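Local atomic coordinates of putative TetR family transcriptional regulator (Streptomyces coelicolor A3, PDB entry 3BQY), a protein that probably binds DNA and regulates transcription, as a dimeric TetR-family regulator and likely repressor. Residues S74-R85 with T189-L200. Numbering follows the deposited sequence. Where two conformers were deposited one is given.
With PO4 (phosphate ion), chain C.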
loop_
_atom_site.group_PDB
_atom_site.type_symbol
_atom_site.label_atom_id
_atom_site.label_comp_id
_atom_site.label_asym_id
_atom_site.label_seq_id
_atom_site.Cartn_x
_atom_site.Cartn_y
_atom_site.Cartn_z
ATOM N N SER A 74 21.031 -0.452 10.251
ATOM C CA SER A 74 20.379 -0.788 8.975
ATOM C C SER A 74 19.882 -2.236 9.003
ATOM O O SER A 74 18.774 -2.518 8.509
ATOM C CB SER A 74 21.282 -0.525 7.749
ATOM O OG SER A 74 22.429 -1.345 7.786
ATOM N N GLU A 75 20.675 -3.143 9.578
ATOM C CA GLU A 75 20.239 -4.533 9.743
ATOM C C GLU A 75 19.047 -4.635 10.692
ATOM O O GLU A 75 18.094 -5.363 10.429
ATOM C CB GLU A 75 21.372 -5.446 10.243
ATOM C CG GLU A 75 21.025 -6.935 10.142
ATOM C CD GLU A 75 20.482 -7.302 8.764
ATOM O OE1 GLU A 75 21.163 -6.977 7.768
ATOM O OE2 GLU A 75 19.353 -7.854 8.674
ATOM N N ARG A 76 19.064 -3.892 11.796
ATOM C CA ARG A 76 17.919 -3.989 12.720
ATOM C C ARG A 76 16.643 -3.384 12.104
ATOM O O ARG A 76 15.537 -3.890 12.305
ATOM C CB ARG A 76 18.257 -3.334 14.068
ATOM C CG ARG A 76 19.416 -4.089 14.763
ATOM C CD ARG A 76 19.858 -3.332 16.013
ATOM N NE ARG A 76 18.818 -3.401 17.056
ATOM C CZ ARG A 76 18.508 -2.417 17.908
ATOM N NH1 ARG A 76 19.078 -1.220 17.826
ATOM N NH2 ARG A 76 17.578 -2.628 18.835
ATOM N N THR A 77 16.805 -2.292 11.377
ATOM C CA THR A 77 15.684 -1.673 10.700
ATOM C C THR A 77 15.129 -2.655 9.648
ATOM O O THR A 77 13.905 -2.827 9.531
ATOM C CB THR A 77 16.098 -0.361 10.030
ATOM O OG1 THR A 77 16.537 0.571 11.037
ATOM C CG2 THR A 77 14.884 0.260 9.267
ATOM N N ALA A 78 16.029 -3.290 8.901
ATOM C CA ALA A 78 15.614 -4.286 7.900
ATOM C C ALA A 78 14.858 -5.448 8.571
ATOM O O ALA A 78 13.875 -5.925 8.018
ATOM C CB ALA A 78 16.840 -4.829 7.128
ATOM N N ARG A 79 15.330 -5.930 9.724
ATOM C CA ARG A 79 14.640 -7.049 10.403
ATOM C C ARG A 79 13.223 -6.676 10.815
ATOM O O ARG A 79 12.317 -7.489 10.719
ATOM C CB ARG A 79 15.418 -7.554 11.638
ATOM C CG ARG A 79 16.657 -8.371 11.261
ATOM C CD ARG A 79 17.029 -9.354 12.371
ATOM N NE ARG A 79 17.270 -8.632 13.620
ATOM C CZ ARG A 79 18.456 -8.188 14.023
ATOM N NH1 ARG A 79 19.538 -8.394 13.283
ATOM N NH2 ARG A 79 18.545 -7.531 15.170
ATOM N N LEU A 80 13.036 -5.445 11.276
ATOM C CA LEU A 80 11.693 -4.952 11.620
ATOM C C LEU A 80 10.759 -4.930 10.410
ATOM O O LEU A 80 9.603 -5.354 10.515
ATOM C CB LEU A 80 11.774 -3.552 12.216
ATOM C CG LEU A 80 12.246 -3.465 13.675
ATOM C CD1 LEU A 80 12.612 -2.021 13.936
ATOM C CD2 LEU A 80 11.125 -3.928 14.656
ATOM N N ALA A 81 11.231 -4.386 9.288
ATOM C CA ALA A 81 10.426 -4.339 8.060
ATOM C C ALA A 81 10.129 -5.743 7.564
ATOM O O ALA A 81 8.994 -6.058 7.209
ATOM C CB ALA A 81 11.162 -3.542 6.955
ATOM N N ARG A 82 11.140 -6.606 7.545
ATOM C CA ARG A 82 10.906 -8.002 7.153
ATOM C C ARG A 82 9.887 -8.729 8.038
ATOM O O ARG A 82 9.071 -9.519 7.553
ATOM C CB ARG A 82 12.211 -8.805 7.228
ATOM C CG ARG A 82 13.165 -8.542 6.135
ATOM C CD ARG A 82 14.361 -9.502 6.224
ATOM N NE ARG A 82 15.423 -8.879 5.472
ATOM C CZ ARG A 82 16.585 -8.505 5.952
ATOM N NH1 ARG A 82 16.910 -8.749 7.223
ATOM N NH2 ARG A 82 17.456 -7.956 5.120
ATOM N N ALA A 83 9.972 -8.503 9.344
ATOM C CA ALA A 83 9.070 -9.156 10.282
ATOM C C ALA A 83 7.663 -8.642 10.083
ATOM O O ALA A 83 6.715 -9.414 10.175
ATOM C CB ALA A 83 9.510 -8.920 11.737
ATOM N N LEU A 84 7.514 -7.352 9.782
ATOM C CA LEU A 84 6.180 -6.825 9.480
ATOM C C LEU A 84 5.609 -7.497 8.218
ATOM O O LEU A 84 4.463 -7.971 8.212
ATOM C CB LEU A 84 6.225 -5.285 9.315
ATOM C CG LEU A 84 4.879 -4.654 8.835
ATOM C CD1 LEU A 84 3.719 -4.939 9.806
ATOM C CD2 LEU A 84 5.002 -3.129 8.596
ATOM N N ARG A 85 6.392 -7.527 7.145
ATOM C CA ARG A 85 5.993 -8.240 5.938
ATOM C C ARG A 85 5.587 -9.697 6.227
ATOM O O ARG A 85 4.552 -10.166 5.758
ATOM C CB ARG A 85 7.113 -8.189 4.893
ATOM C CG ARG A 85 6.783 -8.967 3.646
ATOM C CD ARG A 85 7.869 -8.810 2.590
ATOM N NE ARG A 85 7.640 -9.685 1.442
ATOM C CZ ARG A 85 8.215 -10.866 1.267
ATOM N NH1 ARG A 85 9.091 -11.307 2.152
ATOM N NH2 ARG A 85 7.925 -11.608 0.202
ATOM N N THR A 189 10.146 -11.915 -2.505
ATOM C CA THR A 189 11.116 -11.663 -1.451
ATOM C C THR A 189 12.291 -10.832 -1.970
ATOM O O THR A 189 12.697 -9.870 -1.310
ATOM C CB THR A 189 11.595 -12.965 -0.785
ATOM O OG1 THR A 189 10.468 -13.611 -0.189
ATOM C CG2 THR A 189 12.608 -12.665 0.341
ATOM N N ALA A 190 12.848 -11.223 -3.119
ATOM C CA ALA A 190 13.913 -10.454 -3.778
ATOM C C ALA A 190 13.482 -9.014 -4.094
ATOM O O ALA A 190 14.258 -8.072 -3.871
ATOM C CB ALA A 190 14.404 -11.170 -5.060
ATOM N N HIS A 191 12.252 -8.833 -4.587
ATOM C CA HIS A 191 11.737 -7.478 -4.855
ATOM C C HIS A 191 11.683 -6.655 -3.560
ATOM O O HIS A 191 12.110 -5.500 -3.526
ATOM C CB HIS A 191 10.351 -7.545 -5.508
ATOM C CG HIS A 191 10.378 -8.106 -6.890
ATOM N ND1 HIS A 191 9.239 -8.427 -7.591
ATOM C CD2 HIS A 191 11.416 -8.466 -7.679
ATOM C CE1 HIS A 191 9.568 -8.909 -8.772
ATOM N NE2 HIS A 191 10.886 -8.956 -8.848
ATOM N N PHE A 192 11.182 -7.270 -2.496
ATOM C CA PHE A 192 11.082 -6.612 -1.211
ATOM C C PHE A 192 12.459 -6.186 -0.692
ATOM O O PHE A 192 12.654 -5.045 -0.261
ATOM C CB PHE A 192 10.404 -7.523 -0.185
ATOM C CG PHE A 192 10.300 -6.896 1.178
ATOM C CD1 PHE A 192 9.468 -5.792 1.392
ATOM C CD2 PHE A 192 11.055 -7.390 2.241
ATOM C CE1 PHE A 192 9.373 -5.196 2.674
ATOM C CE2 PHE A 192 10.970 -6.804 3.506
ATOM C CZ PHE A 192 10.138 -5.719 3.730
ATOM N N GLU A 193 13.411 -7.114 -0.730
ATOM C CA GLU A 193 14.759 -6.831 -0.267
ATOM C C GLU A 193 15.391 -5.670 -1.063
ATOM O O GLU A 193 16.123 -4.849 -0.493
ATOM C CB GLU A 193 15.632 -8.094 -0.333
ATOM C CG GLU A 193 15.252 -9.169 0.713
ATOM C CD GLU A 193 15.372 -8.664 2.174
ATOM O OE1 GLU A 193 16.300 -7.888 2.481
ATOM O OE2 GLU A 193 14.535 -9.060 3.007
ATOM N N PHE A 194 15.126 -5.617 -2.371
ATOM C CA PHE A 194 15.669 -4.563 -3.215
ATOM C C PHE A 194 15.121 -3.207 -2.769
ATOM O O PHE A 194 15.874 -2.234 -2.658
ATOM C CB PHE A 194 15.330 -4.823 -4.688
ATOM C CG PHE A 194 15.869 -3.787 -5.616
ATOM C CD1 PHE A 194 17.192 -3.861 -6.078
ATOM C CD2 PHE A 194 15.080 -2.708 -6.003
ATOM C CE1 PHE A 194 17.694 -2.886 -6.956
ATOM C CE2 PHE A 194 15.573 -1.741 -6.874
ATOM C CZ PHE A 194 16.872 -1.828 -7.355
ATOM N N GLY A 195 13.805 -3.129 -2.567
ATOM C CA GLY A 195 13.177 -1.861 -2.157
ATOM C C GLY A 195 13.651 -1.428 -0.783
ATOM O O GLY A 195 13.920 -0.252 -0.549
ATOM N N LEU A 196 13.786 -2.389 0.123
ATOM C CA LEU A 196 14.299 -2.134 1.447
ATOM C C LEU A 196 15.746 -1.624 1.386
ATOM O O LEU A 196 16.116 -0.674 2.092
ATOM C CB LEU A 196 14.187 -3.456 2.262
ATOM C CG LEU A 196 14.317 -3.470 3.750
ATOM C CD1 LEU A 196 13.469 -2.323 4.402
ATOM C CD2 LEU A 196 14.020 -4.891 4.293
ATOM N N ARG A 197 16.563 -2.252 0.538
ATOM C CA ARG A 197 17.935 -1.799 0.298
ATOM C C ARG A 197 17.970 -0.349 -0.203
ATOM O O ARG A 197 18.786 0.448 0.268
ATOM C CB ARG A 197 18.668 -2.719 -0.704
ATOM C CG ARG A 197 19.897 -2.080 -1.384
ATOM C CD ARG A 197 20.834 -3.111 -2.050
ATOM N NE ARG A 197 20.545 -3.445 -3.449
ATOM C CZ ARG A 197 21.453 -3.434 -4.431
ATOM N NH1 ARG A 197 21.110 -3.773 -5.662
ATOM N NH2 ARG A 197 22.717 -3.083 -4.185
ATOM N N LEU A 198 17.107 -0.015 -1.164
ATOM C CA LEU A 198 17.014 1.390 -1.649
ATOM C C LEU A 198 16.757 2.368 -0.472
ATOM O O LEU A 198 17.432 3.406 -0.370
ATOM C CB LEU A 198 15.900 1.599 -2.684
ATOM C CG LEU A 198 16.045 0.854 -4.009
ATOM C CD1 LEU A 198 14.908 1.253 -4.950
ATOM C CD2 LEU A 198 17.417 1.189 -4.644
ATOM N N LEU A 199 15.752 2.058 0.350
ATOM C CA LEU A 199 15.390 2.903 1.506
ATOM C C LEU A 199 16.559 3.039 2.466
ATOM O O LEU A 199 16.859 4.148 2.907
ATOM C CB LEU A 199 14.144 2.353 2.264
ATOM C CG LEU A 199 12.830 2.372 1.431
ATOM C CD1 LEU A 199 11.619 1.674 2.167
ATOM C CD2 LEU A 199 12.442 3.843 1.140
ATOM N N LEU A 200 17.233 1.926 2.768
ATOM C CA LEU A 200 18.332 1.949 3.729
ATOM C C LEU A 200 19.548 2.694 3.180
ATOM O O LEU A 200 20.199 3.438 3.922
ATOM C CB LEU A 200 18.716 0.527 4.146
ATOM C CG LEU A 200 17.621 -0.203 4.931
ATOM C CD1 LEU A 200 17.994 -1.672 5.062
ATOM C CD2 LEU A 200 17.332 0.432 6.325
HETATM P P PO4 C . 14.079 -10.589 -9.501
HETATM O O1 PO4 C . 14.436 -11.923 -8.887
HETATM O O2 PO4 C . 13.545 -9.692 -8.405
HETATM O O3 PO4 C . 15.298 -9.946 -10.115
HETATM O O4 PO4 C . 13.030 -10.802 -10.542
HETATM O O HOH W 1 10.274 -14.270 2.779
#
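R85 reaches from helix 73-89 across F192 to T189 on helix 188-206. With CG anti to the backbone N (chi1 177°) and every later carbon extended, its chain runs straight over the ring. R85 CB approaches the F192 rim at CZ (4.1 Å), R85 CD sits above the ring centre in a CH-pi contact, 3.4 Å from the centroid, and NE passes on towards F192 CB and CG. The guanidinium, its plane 19° from the ring's, lies beyond the ring with F192 CB over one face. At the tip, R85 NH2 gives a long bond to T189 OG1 (3.3 Å), a water links NH1 to the same hydroxyl, and E147 of helix 126-151 supplies the carboxylate partner.

One turn back, R82 grips E193 side-on: NE bonds OE2 at 2.6 Å and NH2 bonds OE1 at 2.9 Å. In one of its two conformers E75 takes a further bond, from R82 NH1 to OE2. A leucine in place of R82 would probably leave the E193 carboxylate without its cross-helix mate. Beneath this polar margin, A81 CB packs on L196 CD1 (3.7 Å), while A78 CB touches L196 CD2 and L200 CD1. The segment axes come within 10.8 Å and cross at 140°. This roughly antiparallel pair belongs to the all-helical C-terminal domain of TetR-family regulators; here helix 188-206 also meets the second subunit, L199 on L199 of the other chain.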